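Local coordinates for protein inositol dehydrogenase (Lactobacillus casei, PDB 4MKX) that probably oxidises scyllo-inositol with NAD as coenzyme, as a tetrameric dehydrogenase of the Gfo/Idh/MocA family, at residues A[84-89]-A[107-112]; A[137-142]-A[195-200]. All coordinates share one frame; numbering follows the deposited sequence.

Interaction 1. Residues A[84-89]-A[107-112]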
loop_
_atom_site.group_PDB
_atom_site.type_symbol
_atom_site.label_atom_id
_atom_site.label_comp_id
_atom_site.label_asym_id
_atom_site.label_seq_id
_atom_site.Cartn_x
_atom_site.Cartn_y
_atom_site.Cartn_z
ATOM N N VAL A 84 -14.103 36.177 -18.804
ATOM C CA VAL A 84 -14.910 35.105 -19.362
ATOM C C VAL A 84 -14.264 33.753 -19.081
ATOM O O VAL A 84 -13.045 33.658 -19.021
ATOM C CB VAL A 84 -15.093 35.251 -20.887
ATOM C CG1 VAL A 84 -15.782 36.558 -21.224
ATOM C CG2 VAL A 84 -13.755 35.176 -21.599
ATOM N N PHE A 85 -15.095 32.730 -18.906
ATOM C CA PHE A 85 -14.628 31.350 -18.842
ATOM C C PHE A 85 -15.145 30.678 -20.087
ATOM O O PHE A 85 -16.362 30.609 -20.301
ATOM C CB PHE A 85 -15.219 30.632 -17.629
ATOM C CG PHE A 85 -14.271 30.505 -16.471
ATOM C CD1 PHE A 85 -13.781 31.639 -15.835
ATOM C CD2 PHE A 85 -13.889 29.256 -16.009
ATOM C CE1 PHE A 85 -12.908 31.534 -14.765
ATOM C CE2 PHE A 85 -13.005 29.137 -14.945
ATOM C CZ PHE A 85 -12.521 30.278 -14.320
ATOM N N ILE A 86 -14.233 30.187 -20.919
ATOM C CA ILE A 86 -14.622 29.549 -22.157
ATOM C C ILE A 86 -14.593 28.041 -21.982
ATOM O O ILE A 86 -13.523 27.436 -21.850
ATOM C CB ILE A 86 -13.716 30.001 -23.300
ATOM C CG1 ILE A 86 -13.954 31.490 -23.556
ATOM C CG2 ILE A 86 -13.993 29.196 -24.575
ATOM C CD1 ILE A 86 -12.859 32.163 -24.369
ATOM N N VAL A 87 -15.780 27.441 -21.948
ATOM C CA VAL A 87 -15.906 26.007 -21.741
ATOM C C VAL A 87 -16.789 25.398 -22.840
ATOM O O VAL A 87 -17.489 24.411 -22.631
ATOM C CB VAL A 87 -16.446 25.688 -20.316
ATOM C CG1 VAL A 87 -15.993 24.300 -19.875
ATOM C CG2 VAL A 87 -15.957 26.719 -19.309
ATOM N N SER A 88 -16.735 26.018 -24.018
ATOM C CA SER A 88 -17.436 25.559 -25.211
ATOM C C SER A 88 -16.674 24.409 -25.861
ATOM O O SER A 88 -15.553 24.103 -25.451
ATOM C CB SER A 88 -17.525 26.717 -26.201
ATOM O OG SER A 88 -16.262 27.342 -26.356
ATOM N N PRO A 89 -17.278 23.755 -26.868
ATOM C CA PRO A 89 -16.500 22.726 -27.571
ATOM C C PRO A 89 -15.231 23.309 -28.198
ATOM O O PRO A 89 -15.190 24.494 -28.518
ATOM C CB PRO A 89 -17.462 22.250 -28.655
ATOM C CG PRO A 89 -18.823 22.498 -28.077
ATOM C CD PRO A 89 -18.695 23.759 -27.283
ATOM N N VAL A 107 -9.391 36.341 -19.934
ATOM C CA VAL A 107 -9.847 35.080 -20.495
ATOM C C VAL A 107 -9.261 33.847 -19.810
ATOM O O VAL A 107 -8.041 33.710 -19.703
ATOM C CB VAL A 107 -9.499 34.987 -21.999
ATOM C CG1 VAL A 107 -9.880 33.610 -22.543
ATOM C CG2 VAL A 107 -10.206 36.098 -22.769
ATOM N N PHE A 108 -10.144 32.983 -19.320
ATOM C CA PHE A 108 -9.779 31.614 -18.978
ATOM C C PHE A 108 -10.361 30.724 -20.063
ATOM O O PHE A 108 -11.565 30.787 -20.350
ATOM C CB PHE A 108 -10.381 31.227 -17.623
ATOM C CG PHE A 108 -10.128 29.784 -17.227
ATOM C CD1 PHE A 108 -10.948 28.762 -17.705
ATOM C CD2 PHE A 108 -9.098 29.466 -16.360
ATOM C CE1 PHE A 108 -10.723 27.430 -17.348
ATOM C CE2 PHE A 108 -8.869 28.134 -15.987
ATOM C CZ PHE A 108 -9.691 27.122 -16.487
ATOM N N SER A 109 -9.538 29.863 -20.653
ATOM C CA SER A 109 -10.063 28.935 -21.641
ATOM C C SER A 109 -9.747 27.514 -21.238
ATOM O O SER A 109 -8.635 27.232 -20.826
ATOM C CB SER A 109 -9.440 29.221 -23.011
ATOM O OG SER A 109 -9.884 28.284 -23.966
ATOM N N GLU A 110 -10.718 26.619 -21.364
ATOM C CA GLU A 110 -10.400 25.201 -21.244
ATOM C C GLU A 110 -9.481 24.742 -22.361
ATOM O O GLU A 110 -9.374 25.384 -23.412
ATOM C CB GLU A 110 -11.666 24.339 -21.248
ATOM C CG GLU A 110 -12.238 24.105 -19.860
ATOM C CD GLU A 110 -11.255 23.379 -18.951
ATOM O OE1 GLU A 110 -10.369 22.654 -19.459
ATOM O OE2 GLU A 110 -11.361 23.526 -17.714
ATOM N N LYS A 111 -8.799 23.627 -22.117
ATOM C CA LYS A 111 -8.029 22.977 -23.165
ATOM C C LYS A 111 -8.958 22.337 -24.190
ATOM O O LYS A 111 -10.129 22.077 -23.902
ATOM C CB LYS A 111 -7.101 21.918 -22.545
ATOM C CG LYS A 111 -7.824 20.741 -21.856
ATOM C CD LYS A 111 -8.082 19.577 -22.833
ATOM C CE LYS A 111 -9.026 18.535 -22.231
ATOM N NZ LYS A 111 -9.403 17.489 -23.222
ATOM N N PRO A 112 -8.453 22.094 -25.412
ATOM C CA PRO A 112 -7.180 22.574 -25.951
ATOM C C PRO A 112 -7.390 24.010 -26.371
ATOM O O PRO A 112 -8.539 24.453 -26.416
ATOM C CB PRO A 112 -6.987 21.715 -27.206
ATOM C CG PRO A 112 -8.360 21.402 -27.660
ATOM C CD PRO A 112 -9.212 21.312 -26.399
#
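In the parallel sheet of the NAD-binding Rossmann fold, V84, F85 and I86 pair with V107, F108 and S109 as adjacent strands of a beta-alpha-beta unit completed by helix 93-102. F108 uses both its backbone groups: its N donates to V84 O (3.0 Å), and its O accepts from I86 N (2.8 Å). A third bond, E110 N to I86 O, is almost straight at 178° and carries the pairing into the E110-K111-P112 sequence, the EKP signature of this family, with its cis peptide before P112. On one face the phenyl rings of F85 and F108 form an offset stack, with centroids 4.2 Å apart and planes 15° from parallel; H32 meets both rings edge-to-face. The chi1 of 176° turns the F108 ring to overlap F85, while its CB, set by the backbone, sits over the F85 face, 3.8 Å from the centroid. On the other face, shared with S109, V84, I86 and V107 pack on helix 93-102: V107 CG2 lies beside CG2 of V84 while CG1 meets CD1 of I86. E110 bends at chi2, OE2 bonds to H32, and its CG lies 3.8 Å from V87 CG1.

Interaction 2. Residues A[137-142]-A[195-200]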
loop_
_atom_site.group_PDB
_atom_site.type_symbol
_atom_site.label_atom_id
_atom_site.label_comp_id
_atom_site.label_asym_id
_atom_site.label_seq_id
_atom_site.Cartn_x
_atom_site.Cartn_y
_atom_site.Cartn_z
ATOM N N LEU A 137 -4.935 29.001 -19.633
ATOM C CA LEU A 137 -5.458 27.738 -20.147
ATOM C C LEU A 137 -5.705 26.746 -19.020
ATOM O O LEU A 137 -4.925 26.692 -18.073
ATOM C CB LEU A 137 -4.466 27.129 -21.134
ATOM C CG LEU A 137 -4.539 27.797 -22.495
ATOM C CD1 LEU A 137 -3.274 27.498 -23.291
ATOM C CD2 LEU A 137 -5.771 27.286 -23.217
ATOM N N GLY A 138 -6.772 25.955 -19.139
ATOM C CA GLY A 138 -7.181 25.053 -18.062
ATOM C C GLY A 138 -6.384 23.768 -17.873
ATOM O O GLY A 138 -6.962 22.682 -17.785
ATOM N N PHE A 139 -5.064 23.873 -17.791
ATOM C CA PHE A 139 -4.249 22.700 -17.452
ATOM C C PHE A 139 -4.265 22.493 -15.935
ATOM O O PHE A 139 -3.331 22.882 -15.224
ATOM C CB PHE A 139 -2.822 22.875 -17.987
ATOM C CG PHE A 139 -2.728 22.783 -19.489
ATOM C CD1 PHE A 139 -3.279 21.704 -20.158
ATOM C CD2 PHE A 139 -2.123 23.793 -20.229
ATOM C CE1 PHE A 139 -3.210 21.610 -21.544
ATOM C CE2 PHE A 139 -2.049 23.709 -21.615
ATOM C CZ PHE A 139 -2.596 22.614 -22.271
ATOM N N MET A 140 -5.341 21.883 -15.434
ATOM C CA MET A 140 -5.589 21.886 -13.998
ATOM C C MET A 140 -4.621 21.024 -13.195
ATOM O O MET A 140 -4.479 21.228 -11.992
ATOM C CB MET A 140 -7.042 21.510 -13.677
ATOM C CG MET A 140 -7.383 20.026 -13.764
ATOM S SD MET A 140 -7.358 19.400 -15.454
ATOM C CE MET A 140 -7.935 17.733 -15.213
ATOM N N ARG A 141 -3.933 20.087 -13.835
ATOM C CA ARG A 141 -3.009 19.243 -13.079
ATOM C C ARG A 141 -1.878 20.069 -12.478
ATOM O O ARG A 141 -1.330 19.721 -11.439
ATOM C CB ARG A 141 -2.455 18.121 -13.948
ATOM C CG ARG A 141 -3.533 17.169 -14.422
ATOM C CD ARG A 141 -2.898 15.944 -15.017
ATOM N NE ARG A 141 -3.873 15.168 -15.764
ATOM C CZ ARG A 141 -3.559 14.107 -16.499
ATOM N NH1 ARG A 141 -2.300 13.702 -16.564
ATOM N NH2 ARG A 141 -4.509 13.470 -17.177
ATOM N N ARG A 142 -1.571 21.209 -13.091
ATOM C CA ARG A 142 -0.575 22.095 -12.509
ATOM C C ARG A 142 -1.008 22.663 -11.164
ATOM O O ARG A 142 -0.174 23.174 -10.418
ATOM C CB ARG A 142 -0.242 23.245 -13.460
ATOM C CG ARG A 142 0.356 22.785 -14.778
ATOM C CD ARG A 142 0.988 23.966 -15.453
ATOM N NE ARG A 142 1.411 23.681 -16.814
ATOM C CZ ARG A 142 2.286 24.433 -17.465
ATOM N NH1 ARG A 142 2.805 25.487 -16.855
ATOM N NH2 ARG A 142 2.645 24.127 -18.705
ATOM N N MET A 195 -7.532 12.732 -24.704
ATOM C CA MET A 195 -7.087 12.159 -23.434
ATOM C C MET A 195 -5.665 12.521 -23.003
ATOM O O MET A 195 -5.356 12.491 -21.812
ATOM C CB MET A 195 -7.206 10.625 -23.481
ATOM C CG MET A 195 -8.629 10.114 -23.515
ATOM S SD MET A 195 -9.551 10.624 -22.054
ATOM C CE MET A 195 -8.776 9.606 -20.796
ATOM N N SER A 196 -4.793 12.839 -23.955
ATOM C CA SER A 196 -3.376 12.942 -23.629
ATOM C C SER A 196 -2.821 14.356 -23.546
ATOM O O SER A 196 -1.649 14.526 -23.226
ATOM C CB SER A 196 -2.548 12.151 -24.643
ATOM O OG SER A 196 -2.987 10.807 -24.693
ATOM N N ILE A 197 -3.639 15.361 -23.858
ATOM C CA ILE A 197 -3.160 16.732 -23.815
ATOM C C ILE A 197 -2.644 17.116 -22.429
ATOM O O ILE A 197 -1.613 17.772 -22.321
ATOM C CB ILE A 197 -4.229 17.743 -24.303
ATOM C CG1 ILE A 197 -4.427 17.583 -25.807
ATOM C CG2 ILE A 197 -3.778 19.172 -24.042
ATOM C CD1 ILE A 197 -5.047 18.798 -26.487
ATOM N N HIS A 198 -3.329 16.687 -21.368
ATOM C CA HIS A 198 -2.853 16.997 -20.029
ATOM C C HIS A 198 -1.536 16.296 -19.733
ATOM O O HIS A 198 -0.690 16.830 -19.009
ATOM C CB HIS A 198 -3.870 16.603 -18.964
ATOM C CG HIS A 198 -5.121 17.421 -18.974
ATOM N ND1 HIS A 198 -5.129 18.774 -18.718
ATOM C CD2 HIS A 198 -6.412 17.067 -19.185
ATOM C CE1 HIS A 198 -6.370 19.225 -18.786
ATOM N NE2 HIS A 198 -7.170 18.205 -19.056
ATOM N N ASP A 199 -1.361 15.097 -20.278
ATOM C CA ASP A 199 -0.117 14.365 -20.089
ATOM C C ASP A 199 1.044 15.036 -20.820
ATOM O O ASP A 199 2.145 15.140 -20.284
ATOM C CB ASP A 199 -0.280 12.919 -20.559
ATOM C CG ASP A 199 -1.259 12.141 -19.707
ATOM O OD1 ASP A 199 -1.076 12.100 -18.472
ATOM O OD2 ASP A 199 -2.215 11.574 -20.270
ATOM N N ILE A 200 0.784 15.501 -22.038
ATOM C CA ILE A 200 1.783 16.259 -22.779
ATOM C C ILE A 200 2.197 17.492 -21.984
ATOM O O ILE A 200 3.385 17.757 -21.803
ATOM C CB ILE A 200 1.269 16.627 -24.177
ATOM C CG1 ILE A 200 1.204 15.365 -25.050
ATOM C CG2 ILE A 200 2.185 17.653 -24.840
ATOM C CD1 ILE A 200 0.282 15.506 -26.231
HETATM O O HOH W 1 -3.350 19.655 -16.691
#
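The interface between the Rossmann domain and the C-terminal domain is crossed here, where F139, M140 and R141, on the loop after strand 135-137, meet the first turn of helix 197-207. H198 is at its centre, reaching toward the loop. M140 brings its CE methyl over one face of the imidazole as a CH-pi contact: chi1 of 77° and a bend at chi2 fold the thioether back, with SD approaching obliquely, 3.5 Å from H198 CE1. The carbonyl O of G138 lies at the ring's edge, in its plane, 3.6 Å from CE1. A water joins the two segments, accepting from R141 N (2.9 Å) and hydrogen-bonded to H198 ND1 (2.8 Å); it fixes ND1 while the methyl covers a face. F139 offers its own ring edge to CG2 of I197, its CE1 3.5 Å away. Extended from CG to NE, R141 rests one guanidinium face on H198 CB and reaches D199, where NH1 forms a salt bridge to OD1 (2.8 Å) from above the carboxylate plane. S167 and S169 also bind this carboxylate, and S169 takes NH2 of R141. A leucine in place of R141 would probably leave the buried D199 carboxylate without its countercharge and uncover H198 CB. Such a histidine, presented by a C-terminal-domain helix toward the end of the Rossmann sheet, is consistent with the substrate site of Gfo/Idh/MocA dehydrogenases.

Interactions 1 and 2 follow one another along the chain, their centres about 13 Å apart, and meet where the Rossmann sheet gives way to the C-terminal domain. S109 O and G138 N, 2.8 Å apart, probably form a hydrogen bond that passes the sheet pairing on to the next strand, and F108 CZ packs on G138 CA at 3.6 Å. From the EKP sequence, P112 CB touches I197 CD1 (3.6 Å), and K111 CE comes within 3.7 Å of H198 NE2, while K111 NZ makes a weak bond to D194 O. In family relatives the corresponding lysine and histidine line the substrate pocket, so the two contacts probably shape that site together in this apo structure.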